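Local coordinates for protein NEQ263 (Nanoarchaeum equitans Kin4-M, PDB 5BN4) that probably serves as the B-type subunit of an archaeal A-type ATPase/ATP synthase assembly, helping to bind ATP at its interfaces with the alpha-type subunits, at residues B[40-45]-B[194-199]; B[126-131]-B[325-330]; B[302-307]-B[321-326]. One frame throughout, in Å; residues are numbered along the deposited sequence.

Contact 1 of 3, residues B[40-45]-B[194-199]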
loop_
_atom_site.group_PDB
_atom_site.type_symbol
_atom_site.label_atom_id
_atom_site.label_comp_id
_atom_site.label_asym_id
_atom_site.label_seq_id
_atom_site.Cartn_x
_atom_site.Cartn_y
_atom_site.Cartn_z
ATOM N N LEU B 40 3.955 -25.602 22.912
ATOM C CA LEU B 40 2.897 -24.605 23.029
ATOM C C LEU B 40 1.538 -25.266 22.815
ATOM O O LEU B 40 1.348 -26.014 21.857
ATOM C CB LEU B 40 3.105 -23.475 22.018
ATOM C CG LEU B 40 4.376 -22.638 22.184
ATOM C CD1 LEU B 40 4.554 -21.671 21.023
ATOM C CD2 LEU B 40 4.347 -21.886 23.503
ATOM N N ALA B 41 0.595 -24.991 23.711
ATOM C CA ALA B 41 -0.719 -25.621 23.642
ATOM C C ALA B 41 -1.869 -24.625 23.777
ATOM O O ALA B 41 -1.767 -23.626 24.491
ATOM C CB ALA B 41 -0.837 -26.719 24.692
ATOM N N LEU B 42 -2.966 -24.919 23.087
ATOM C CA LEU B 42 -4.156 -24.080 23.127
ATOM C C LEU B 42 -5.241 -24.703 23.995
ATOM O O LEU B 42 -5.648 -25.841 23.769
ATOM C CB LEU B 42 -4.692 -23.853 21.713
ATOM C CG LEU B 42 -4.145 -22.644 20.957
ATOM C CD1 LEU B 42 -4.512 -22.726 19.486
ATOM C CD2 LEU B 42 -4.686 -21.368 21.571
ATOM N N LEU B 43 -5.707 -23.948 24.984
ATOM C CA LEU B 43 -6.777 -24.405 25.863
ATOM C C LEU B 43 -8.091 -24.543 25.102
ATOM O O LEU B 43 -8.363 -23.783 24.172
ATOM C CB LEU B 43 -6.959 -23.437 27.031
ATOM C CG LEU B 43 -5.726 -23.205 27.904
ATOM C CD1 LEU B 43 -6.021 -22.170 28.977
ATOM C CD2 LEU B 43 -5.259 -24.513 28.522
ATOM N N PHE B 44 -8.902 -25.514 25.506
ATOM C CA PHE B 44 -10.198 -25.742 24.877
ATOM C C PHE B 44 -11.177 -24.619 25.197
ATOM O O PHE B 44 -12.079 -24.331 24.411
ATOM C CB PHE B 44 -10.782 -27.085 25.320
ATOM C CG PHE B 44 -10.340 -28.246 24.476
ATOM C CD1 PHE B 44 -9.023 -28.357 24.061
ATOM C CD2 PHE B 44 -11.240 -29.233 24.107
ATOM C CE1 PHE B 44 -8.613 -29.426 23.289
ATOM C CE2 PHE B 44 -10.836 -30.305 23.334
ATOM C CZ PHE B 44 -9.520 -30.401 22.924
ATOM N N ASP B 45 -10.994 -23.990 26.354
ATOM C CA ASP B 45 -11.868 -22.904 26.785
ATOM C C ASP B 45 -11.227 -22.072 27.891
ATOM O O ASP B 45 -10.017 -22.141 28.112
ATOM C CB ASP B 45 -13.220 -23.453 27.248
ATOM C CG ASP B 45 -13.079 -24.583 28.248
ATOM O OD1 ASP B 45 -11.980 -25.170 28.328
ATOM O OD2 ASP B 45 -14.068 -24.890 28.949
ATOM N N SER B 194 -15.327 -18.290 21.759
ATOM C CA SER B 194 -14.672 -19.574 21.984
ATOM C C SER B 194 -13.183 -19.521 21.657
ATOM O O SER B 194 -12.701 -18.570 21.040
ATOM C CB SER B 194 -15.346 -20.670 21.157
ATOM O OG SER B 194 -15.225 -20.401 19.771
ATOM N N SER B 195 -12.459 -20.551 22.083
ATOM C CA SER B 195 -11.042 -20.677 21.771
ATOM C C SER B 195 -10.866 -20.813 20.263
ATOM O O SER B 195 -11.697 -21.431 19.596
ATOM C CB SER B 195 -10.456 -21.899 22.483
ATOM O OG SER B 195 -9.083 -22.068 22.180
ATOM N N PRO B 196 -9.789 -20.229 19.717
ATOM C CA PRO B 196 -9.522 -20.332 18.277
ATOM C C PRO B 196 -9.342 -21.780 17.827
ATOM O O PRO B 196 -9.573 -22.088 16.658
ATOM C CB PRO B 196 -8.218 -19.545 18.100
ATOM C CG PRO B 196 -7.614 -19.466 19.467
ATOM C CD PRO B 196 -8.774 -19.416 20.409
ATOM N N ILE B 197 -8.945 -22.657 18.744
ATOM C CA ILE B 197 -8.768 -24.066 18.413
ATOM C C ILE B 197 -10.118 -24.757 18.209
ATOM O O ILE B 197 -10.218 -25.738 17.472
ATOM C CB ILE B 197 -7.927 -24.813 19.478
ATOM C CG1 ILE B 197 -7.397 -26.134 18.915
ATOM C CG2 ILE B 197 -8.728 -25.038 20.754
ATOM C CD1 ILE B 197 -6.514 -25.965 17.693
ATOM N N GLU B 198 -11.157 -24.234 18.852
ATOM C CA GLU B 198 -12.495 -24.787 18.690
ATOM C C GLU B 198 -13.078 -24.358 17.353
ATOM O O GLU B 198 -13.744 -25.139 16.674
ATOM C CB GLU B 198 -13.418 -24.344 19.825
ATOM C CG GLU B 198 -14.838 -24.868 19.681
ATOM C CD GLU B 198 -15.745 -24.454 20.820
ATOM O OE1 GLU B 198 -15.229 -24.050 21.882
ATOM O OE2 GLU B 198 -16.980 -24.534 20.647
ATOM N N LYS B 199 -12.822 -23.109 16.979
ATOM C CA LYS B 199 -13.354 -22.556 15.741
ATOM C C LYS B 199 -12.815 -23.274 14.507
ATOM O O LYS B 199 -13.577 -23.606 13.598
ATOM C CB LYS B 199 -13.068 -21.056 15.649
ATOM C CG LYS B 199 -13.827 -20.217 16.662
ATOM C CD LYS B 199 -13.768 -18.742 16.299
ATOM C CE LYS B 199 -14.470 -17.884 17.337
ATOM N NZ LYS B 199 -13.775 -17.931 18.654
HETATM O O HOH W 1 -13.705 -22.726 23.296
#
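Ser-195 meets Leu-43 at the end of strand 38-43. Its OG donates to Leu-43 O at 2.7 Å, with a C=O...O angle of 177°, so the hydroxyl sits almost straight beyond the carbonyl. OG lies anti to its own backbone N (chi1 179°), a setting that also lets it cap helix 196-215. There it accepts a weak bond from Ile-197 N at 3.5 Å. Ser-195 is thus the N-cap, tied to the strand and to the first turn at once.

Beside this polar point the packing is apolar. Leu-42 crosses Ile-197 obliquely, its CD1 4.0 Å from Ile-197 CB. Its other methyl, CD2, lies 4.1 Å from Pro-196 CG. Ile-197 CG2 lies near the same carbonyl, 3.7 Å from Leu-43 O.

A water joins Phe-44 O, Ser-195 N and Glu-198 OE1. It donates to the two oxygens and accepts from the amide. The extended Glu-198 places its other oxygen, OE2, on Gly-76 N.

The contact joins the N-terminal sheet to the nucleotide-binding domain. Its chemistry implies a mostly buried joint beside an apolar patch. The hydroxyl serves Leu-43 O and, weakly, Ile-197 N; the water serves Phe-44 O and Ser-195 N.

Contact 2 of 3, residues B[126-131]-B[325-330]. With ANP (phosphoaminophosphonic acid-adenylate ester), chain C.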
loop_
_atom_site.group_PDB
_atom_site.type_symbol
_atom_site.label_atom_id
_atom_site.label_comp_id
_atom_site.label_asym_id
_atom_site.label_seq_id
_atom_site.Cartn_x
_atom_site.Cartn_y
_atom_site.Cartn_z
ATOM N N LYS B 126 -24.805 -32.380 -7.364
ATOM C CA LYS B 126 -24.585 -33.241 -6.205
ATOM C C LYS B 126 -23.112 -33.623 -6.088
ATOM O O LYS B 126 -22.531 -34.179 -7.018
ATOM C CB LYS B 126 -25.466 -34.492 -6.275
ATOM C CG LYS B 126 -25.527 -35.273 -4.971
ATOM C CD LYS B 126 -26.604 -36.351 -4.998
ATOM C CE LYS B 126 -26.242 -37.485 -5.944
ATOM N NZ LYS B 126 -27.233 -38.598 -5.884
ATOM N N GLY B 127 -22.515 -33.317 -4.940
ATOM C CA GLY B 127 -21.106 -33.578 -4.716
ATOM C C GLY B 127 -20.246 -32.366 -5.024
ATOM O O GLY B 127 -19.025 -32.410 -4.897
ATOM N N GLN B 128 -20.891 -31.276 -5.427
ATOM C CA GLN B 128 -20.180 -30.056 -5.792
ATOM C C GLN B 128 -19.892 -29.190 -4.570
ATOM O O GLN B 128 -20.688 -29.139 -3.631
ATOM C CB GLN B 128 -20.991 -29.258 -6.819
ATOM C CG GLN B 128 -20.281 -28.038 -7.392
ATOM C CD GLN B 128 -21.123 -27.305 -8.422
ATOM O OE1 GLN B 128 -22.319 -27.559 -8.554
ATOM N NE2 GLN B 128 -20.497 -26.394 -9.160
ATOM N N LYS B 129 -18.744 -28.523 -4.581
ATOM C CA LYS B 129 -18.441 -27.506 -3.582
ATOM C C LYS B 129 -18.578 -26.123 -4.210
ATOM O O LYS B 129 -17.817 -25.754 -5.107
ATOM C CB LYS B 129 -17.036 -27.701 -3.004
ATOM C CG LYS B 129 -15.972 -28.005 -4.048
ATOM C CD LYS B 129 -14.575 -27.829 -3.490
ATOM C CE LYS B 129 -13.531 -28.037 -4.570
ATOM N NZ LYS B 129 -13.551 -29.423 -5.105
ATOM N N ILE B 130 -19.568 -25.369 -3.751
ATOM C CA ILE B 130 -19.799 -24.025 -4.264
ATOM C C ILE B 130 -20.048 -23.064 -3.100
ATOM O O ILE B 130 -20.699 -23.416 -2.119
ATOM C CB ILE B 130 -20.955 -24.001 -5.304
ATOM C CG1 ILE B 130 -20.951 -22.694 -6.097
ATOM C CG2 ILE B 130 -22.301 -24.238 -4.641
ATOM C CD1 ILE B 130 -21.799 -22.747 -7.347
ATOM N N ALA B 131 -19.502 -21.858 -3.199
ATOM C CA ALA B 131 -19.523 -20.931 -2.074
ATOM C C ALA B 131 -20.485 -19.768 -2.273
ATOM O O ALA B 131 -20.947 -19.509 -3.384
ATOM C CB ALA B 131 -18.119 -20.413 -1.790
ATOM N N SER B 325 -20.875 -21.417 -11.681
ATOM C CA SER B 325 -20.878 -22.816 -11.283
ATOM C C SER B 325 -20.034 -23.590 -12.286
ATOM O O SER B 325 -20.444 -23.790 -13.429
ATOM C CB SER B 325 -22.301 -23.371 -11.238
ATOM O OG SER B 325 -22.305 -24.721 -10.808
ATOM N N ARG B 326 -18.847 -24.007 -11.860
ATOM C CA ARG B 326 -17.885 -24.623 -12.768
ATOM C C ARG B 326 -18.388 -25.938 -13.355
ATOM O O ARG B 326 -18.212 -26.201 -14.544
ATOM C CB ARG B 326 -16.543 -24.842 -12.065
ATOM C CG ARG B 326 -15.876 -23.565 -11.581
ATOM C CD ARG B 326 -14.545 -23.869 -10.919
ATOM N NE ARG B 326 -13.947 -22.690 -10.300
ATOM C CZ ARG B 326 -13.014 -21.937 -10.873
ATOM N NH1 ARG B 326 -12.567 -22.241 -12.083
ATOM N NH2 ARG B 326 -12.525 -20.883 -10.232
ATOM N N LEU B 327 -19.019 -26.758 -12.522
ATOM C CA LEU B 327 -19.451 -28.081 -12.955
ATOM C C LEU B 327 -20.856 -28.065 -13.553
ATOM O O LEU B 327 -21.393 -29.114 -13.906
ATOM C CB LEU B 327 -19.375 -29.076 -11.794
ATOM C CG LEU B 327 -18.042 -29.131 -11.040
ATOM C CD1 LEU B 327 -18.037 -30.265 -10.028
ATOM C CD2 LEU B 327 -16.877 -29.267 -12.006
ATOM N N ALA B 328 -21.433 -26.872 -13.676
ATOM C CA ALA B 328 -22.803 -26.702 -14.167
ATOM C C ALA B 328 -23.070 -27.401 -15.496
ATOM O O ALA B 328 -24.099 -28.055 -15.663
ATOM C CB ALA B 328 -23.140 -25.222 -14.282
ATOM N N LYS B 329 -22.137 -27.265 -16.434
ATOM C CA LYS B 329 -22.286 -27.839 -17.767
ATOM C C LYS B 329 -22.532 -29.352 -17.736
ATOM O O LYS B 329 -23.214 -29.894 -18.605
ATOM C CB LYS B 329 -21.062 -27.506 -18.630
ATOM C CG LYS B 329 -21.152 -27.997 -20.071
ATOM C CD LYS B 329 -20.362 -29.282 -20.281
ATOM C CE LYS B 329 -20.853 -30.036 -21.507
ATOM N NZ LYS B 329 -20.948 -29.156 -22.706
ATOM N N ASN B 330 -21.980 -30.021 -16.726
ATOM C CA ASN B 330 -22.084 -31.473 -16.609
ATOM C C ASN B 330 -23.510 -31.999 -16.463
ATOM O O ASN B 330 -23.823 -33.094 -16.930
ATOM C CB ASN B 330 -21.240 -31.979 -15.437
ATOM C CG ASN B 330 -19.772 -31.663 -15.600
ATOM O OD1 ASN B 330 -19.307 -31.371 -16.701
ATOM N ND2 ASN B 330 -19.027 -31.726 -14.501
HETATM P PG ANP C . -8.581 -23.130 -12.528
HETATM O O1G ANP C . -9.724 -24.194 -12.544
HETATM O O2G ANP C . -7.172 -23.865 -12.612
HETATM O O3G ANP C . -8.611 -22.316 -11.227
HETATM P PB ANP C . -9.676 -20.866 -13.794
HETATM O O1B ANP C . -8.942 -19.669 -14.464
HETATM O O2B ANP C . -10.004 -20.462 -12.333
HETATM N N3B ANP C . -8.676 -22.212 -13.887
HETATM P PA ANP C . -11.417 -22.510 -15.217
HETATM O O1A ANP C . -10.248 -22.963 -16.117
HETATM O O2A ANP C . -11.650 -23.606 -14.117
HETATM O O3A ANP C . -10.978 -21.099 -14.577
HETATM O "O5'" ANP C . -12.712 -22.247 -16.050
HETATM C "C5'" ANP C . -13.702 -21.359 -15.519
HETATM C "C4'" ANP C . -14.920 -21.365 -16.415
HETATM O "O4'" ANP C . -14.608 -20.903 -17.679
HETATM C "C3'" ANP C . -15.486 -22.775 -16.529
HETATM O "O3'" ANP C . -16.650 -22.908 -15.864
HETATM C "C2'" ANP C . -15.701 -22.996 -17.977
HETATM O "O2'" ANP C . -17.003 -23.355 -18.309
HETATM C "C1'" ANP C . -15.324 -21.680 -18.611
HETATM N N9 ANP C . -14.545 -21.822 -19.842
HETATM C C8 ANP C . -13.217 -21.660 -19.965
HETATM N N7 ANP C . -12.859 -21.865 -21.215
HETATM C C5 ANP C . -13.932 -22.167 -21.941
HETATM C C6 ANP C . -14.148 -22.469 -23.281
HETATM N N6 ANP C . -13.039 -22.497 -24.189
HETATM N N1 ANP C . -15.389 -22.732 -23.720
HETATM C C2 ANP C . -16.454 -22.711 -22.882
HETATM N N3 ANP C . -16.281 -22.419 -21.569
HETATM C C4 ANP C . -15.039 -22.144 -21.076
#
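Gln-128 and Leu-327 bring the two backbones to 7.5 Å between their CA atoms, and Ile-130 and Ser-325 to 7.2 Å, segment 325-330 opening with a type I beta turn from Ser-325 to Ala-328. No backbone bond joins the two segments. Side chains make the contact.

Gln-128 stretches across with CG anti to its backbone N (chi1 -174°), and the chain stays extended beyond CG. Its amide NE2 donates to Ser-325 OG at 3.0 Å, with an N-H...O angle of 164°. The hydroxyl lies close to the amide plane. Both ends of the amide have further partners: NE2 also bonds Glu-300 O, and OE1 accepts from Leu-125 N. These bonds would fix the rotation of the amide. Ser-325 OG is bonded in addition to Pro-123 O, so this buried hydroxyl has two partners.

Leu-327 runs past Gln-128 in the opposite direction. Its CD1 comes within 4.1 Å of Gln-128 CG. Next to the polar pair, Ile-130 CD1 rests against Ser-325 CB at 4.0 Å.

Segment 126-131 leads into strand 131-134 of the P-loop NTPase-type domain. Segment 325-330 follows strand 324-325 and enters the short helix 328-331, towards the C-terminal helices.

Within the turn, Arg-326, a residue seen to bind ADP in this protein, points its guanidinium at the bound ATP analogue ANP. Its straight chain from CG to NE carries the guanidinium out to the phosphates. The beta phosphorus lies in the guanidinium plane, at its edge. NH1 donates to O2B of ANP at 3.1 Å and to the bridging O3A at 3.2 Å. NH2 adds a weak bond to O2B and is also held by Gly-296 O. Backbone amides of a neighbouring alpha-type subunit, including Gly-226 and Lys-229, bind the same nucleotide.

Contact 3 of 3, residues B[302-307]-B[321-326]. With ANP (phosphoaminophosphonic acid-adenylate ester), chain C.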
loop_
_atom_site.group_PDB
_atom_site.type_symbol
_atom_site.label_atom_id
_atom_site.label_comp_id
_atom_site.label_asym_id
_atom_site.label_seq_id
_atom_site.Cartn_x
_atom_site.Cartn_y
_atom_site.Cartn_z
ATOM N N GLN B 302 -19.057 -19.874 -7.291
ATOM C CA GLN B 302 -19.532 -19.061 -6.178
ATOM C C GLN B 302 -20.788 -18.277 -6.545
ATOM O O GLN B 302 -20.971 -17.880 -7.695
ATOM C CB GLN B 302 -18.438 -18.105 -5.683
ATOM C CG GLN B 302 -18.120 -16.948 -6.622
ATOM C CD GLN B 302 -17.300 -17.372 -7.823
ATOM O OE1 GLN B 302 -16.583 -18.374 -7.782
ATOM N NE2 GLN B 302 -17.401 -16.609 -8.906
ATOM N N TYR B 303 -21.657 -18.074 -5.560
ATOM C CA TYR B 303 -22.827 -17.226 -5.734
ATOM C C TYR B 303 -22.555 -15.883 -5.075
ATOM O O TYR B 303 -22.461 -15.791 -3.852
ATOM C CB TYR B 303 -24.070 -17.868 -5.115
ATOM C CG TYR B 303 -24.423 -19.217 -5.697
ATOM C CD1 TYR B 303 -24.842 -19.338 -7.015
ATOM C CD2 TYR B 303 -24.354 -20.369 -4.923
ATOM C CE1 TYR B 303 -25.171 -20.567 -7.554
ATOM C CE2 TYR B 303 -24.684 -21.606 -5.450
ATOM C CZ TYR B 303 -25.092 -21.697 -6.767
ATOM O OH TYR B 303 -25.419 -22.922 -7.301
ATOM N N VAL B 304 -22.420 -14.842 -5.889
ATOM C CA VAL B 304 -22.060 -13.528 -5.377
ATOM C C VAL B 304 -23.293 -12.662 -5.139
ATOM O O VAL B 304 -24.071 -12.402 -6.057
ATOM C CB VAL B 304 -21.091 -12.804 -6.330
ATOM C CG1 VAL B 304 -20.666 -11.466 -5.744
ATOM C CG2 VAL B 304 -19.879 -13.679 -6.602
ATOM N N LEU B 305 -23.465 -12.224 -3.894
ATOM C CA LEU B 305 -24.576 -11.355 -3.525
ATOM C C LEU B 305 -24.261 -9.905 -3.886
ATOM O O LEU B 305 -23.164 -9.417 -3.616
ATOM C CB LEU B 305 -24.893 -11.490 -2.033
ATOM C CG LEU B 305 -25.923 -12.551 -1.625
ATOM C CD1 LEU B 305 -25.563 -13.927 -2.158
ATOM C CD2 LEU B 305 -26.081 -12.593 -0.112
ATOM N N SER B 306 -25.224 -9.227 -4.502
ATOM C CA SER B 306 -25.022 -7.868 -4.998
ATOM C C SER B 306 -25.554 -6.810 -4.036
ATOM O O SER B 306 -26.713 -6.856 -3.619
ATOM C CB SER B 306 -25.674 -7.699 -6.373
ATOM O OG SER B 306 -25.534 -6.372 -6.851
ATOM N N GLN B 307 -24.695 -5.854 -3.695
ATOM C CA GLN B 307 -25.056 -4.758 -2.806
ATOM C C GLN B 307 -26.008 -3.805 -3.523
ATOM O O GLN B 307 -26.798 -3.101 -2.894
ATOM C CB GLN B 307 -23.793 -4.019 -2.356
ATOM C CG GLN B 307 -23.947 -3.192 -1.090
ATOM C CD GLN B 307 -22.605 -2.833 -0.469
ATOM O OE1 GLN B 307 -21.816 -2.086 -1.050
ATOM N NE2 GLN B 307 -22.338 -3.377 0.715
ATOM N N LEU B 321 -23.814 -12.382 -13.286
ATOM C CA LEU B 321 -22.593 -12.348 -14.083
ATOM C C LEU B 321 -21.331 -12.610 -13.266
ATOM O O LEU B 321 -20.374 -13.197 -13.770
ATOM C CB LEU B 321 -22.480 -11.023 -14.837
ATOM C CG LEU B 321 -23.529 -10.803 -15.927
ATOM C CD1 LEU B 321 -23.284 -9.492 -16.651
ATOM C CD2 LEU B 321 -23.530 -11.965 -16.903
ATOM N N LYS B 322 -21.327 -12.175 -12.010
ATOM C CA LYS B 322 -20.193 -12.438 -11.129
ATOM C C LYS B 322 -20.226 -13.870 -10.601
ATOM O O LYS B 322 -19.181 -14.455 -10.311
ATOM C CB LYS B 322 -20.146 -11.439 -9.969
ATOM C CG LYS B 322 -19.602 -10.068 -10.346
ATOM C CD LYS B 322 -19.514 -9.160 -9.132
ATOM C CE LYS B 322 -18.929 -7.804 -9.493
ATOM N NZ LYS B 322 -18.837 -6.909 -8.305
ATOM N N SER B 323 -21.429 -14.428 -10.482
ATOM C CA SER B 323 -21.592 -15.792 -9.986
ATOM C C SER B 323 -21.144 -16.809 -11.029
ATOM O O SER B 323 -21.093 -16.510 -12.222
ATOM C CB SER B 323 -23.045 -16.066 -9.589
ATOM O OG SER B 323 -23.548 -15.058 -8.729
ATOM N N LEU B 324 -20.832 -18.016 -10.570
ATOM C CA LEU B 324 -20.344 -19.067 -11.453
ATOM C C LEU B 324 -20.556 -20.442 -10.836
ATOM O O LEU B 324 -20.449 -20.613 -9.624
ATOM C CB LEU B 324 -18.856 -18.856 -11.752
ATOM C CG LEU B 324 -18.124 -19.922 -12.575
ATOM C CD1 LEU B 324 -18.607 -19.929 -14.017
ATOM C CD2 LEU B 324 -16.620 -19.711 -12.510
ATOM N N SER B 325 -20.875 -21.417 -11.681
ATOM C CA SER B 325 -20.878 -22.816 -11.283
ATOM C C SER B 325 -20.034 -23.590 -12.286
ATOM O O SER B 325 -20.444 -23.790 -13.429
ATOM C CB SER B 325 -22.301 -23.371 -11.238
ATOM O OG SER B 325 -22.305 -24.721 -10.808
ATOM N N ARG B 326 -18.847 -24.007 -11.860
ATOM C CA ARG B 326 -17.885 -24.623 -12.768
ATOM C C ARG B 326 -18.388 -25.938 -13.355
ATOM O O ARG B 326 -18.212 -26.201 -14.544
ATOM C CB ARG B 326 -16.543 -24.842 -12.065
ATOM C CG ARG B 326 -15.876 -23.565 -11.581
ATOM C CD ARG B 326 -14.545 -23.869 -10.919
ATOM N NE ARG B 326 -13.947 -22.690 -10.300
ATOM C CZ ARG B 326 -13.014 -21.937 -10.873
ATOM N NH1 ARG B 326 -12.567 -22.241 -12.083
ATOM N NH2 ARG B 326 -12.525 -20.883 -10.232
HETATM P PG ANP C . -8.581 -23.130 -12.528
HETATM O O1G ANP C . -9.724 -24.194 -12.544
HETATM O O2G ANP C . -7.172 -23.865 -12.612
HETATM O O3G ANP C . -8.611 -22.316 -11.227
HETATM P PB ANP C . -9.676 -20.866 -13.794
HETATM O O1B ANP C . -8.942 -19.669 -14.464
HETATM O O2B ANP C . -10.004 -20.462 -12.333
HETATM N N3B ANP C . -8.676 -22.212 -13.887
HETATM P PA ANP C . -11.417 -22.510 -15.217
HETATM O O1A ANP C . -10.248 -22.963 -16.117
HETATM O O2A ANP C . -11.650 -23.606 -14.117
HETATM O O3A ANP C . -10.978 -21.099 -14.577
HETATM O "O5'" ANP C . -12.712 -22.247 -16.050
HETATM C "C5'" ANP C . -13.702 -21.359 -15.519
HETATM C "C4'" ANP C . -14.920 -21.365 -16.415
HETATM O "O4'" ANP C . -14.608 -20.903 -17.679
HETATM C "C3'" ANP C . -15.486 -22.775 -16.529
HETATM O "O3'" ANP C . -16.650 -22.908 -15.864
HETATM C "C2'" ANP C . -15.701 -22.996 -17.977
HETATM O "O2'" ANP C . -17.003 -23.355 -18.309
HETATM C "C1'" ANP C . -15.324 -21.680 -18.611
HETATM N N9 ANP C . -14.545 -21.822 -19.842
HETATM C C8 ANP C . -13.217 -21.660 -19.965
HETATM N N7 ANP C . -12.859 -21.865 -21.215
HETATM C C5 ANP C . -13.932 -22.167 -21.941
HETATM C C6 ANP C . -14.148 -22.469 -23.281
HETATM N N6 ANP C . -13.039 -22.497 -24.189
HETATM N N1 ANP C . -15.389 -22.732 -23.720
HETATM C C2 ANP C . -16.454 -22.711 -22.882
HETATM N N3 ANP C . -16.281 -22.419 -21.569
HETATM C C4 ANP C . -15.039 -22.144 -21.076
#
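Gln-302 holds CG between its backbone N and carbonyl carbon (chi1 71°) and bends at chi2 (-76°), which brings NE2 across to Lys-322 O at 3.1 Å. The carbonyl oxygen lies near the amide plane, and the donor lies in the carbonyl plane. NE2 also lies against Leu-324 CB. Ser-323 places OG beside its own backbone N, where it accepts from Val-304 N at 3.1 Å with an N-H...O angle of 160°. The same hydroxyl bonds Asp-319 O.

Gln-302 and Leu-324 form an antiparallel hydrogen-bonded pair. Gln-302 N donates to Leu-324 O at 2.8 Å, and Leu-324 N returns a bond to Gln-302 O at 2.9 Å. Val-304 CB packs on Lys-322 CB at 4.0 Å. Replacing Gln-302 with an alanine would probably leave Lys-322 O without its side-chain donor and open a gap beside Leu-324 CB.

Arg-412 of a neighbouring alpha-type subunit bonds the carbonyls of Leu-321 and Ser-323. The short antiparallel strand 324-325 borders strand 301-304 at the edge of the mainly parallel sheet, and leads directly into Arg-326 at the intersubunit nucleotide site of this ATPase family.

Contacts 2 and 3 are neighbours, with centres 13 Å apart, and both end on the same part of the chain. They share Ser-325 and Arg-326. Both touch ANP through Arg-326, and contact 3 also through Leu-324. They also meet directly: Ala-131 O lies 2.7 Å from Tyr-303 N, a probable hydrogen bond, and Ile-130 CD1 packs 3.5 Å from Tyr-303 CZ. Arg-326 follows the strand pairing of contact 3 and lies in the turn of contact 2, which probably helps to position it. Contact 1 stands apart, across the centre of the chain and far from the ligand. Its centre is 34 Å from each of the others. Its nearest atoms are about 16 Å from contact 2 and about 21 Å from contact 3.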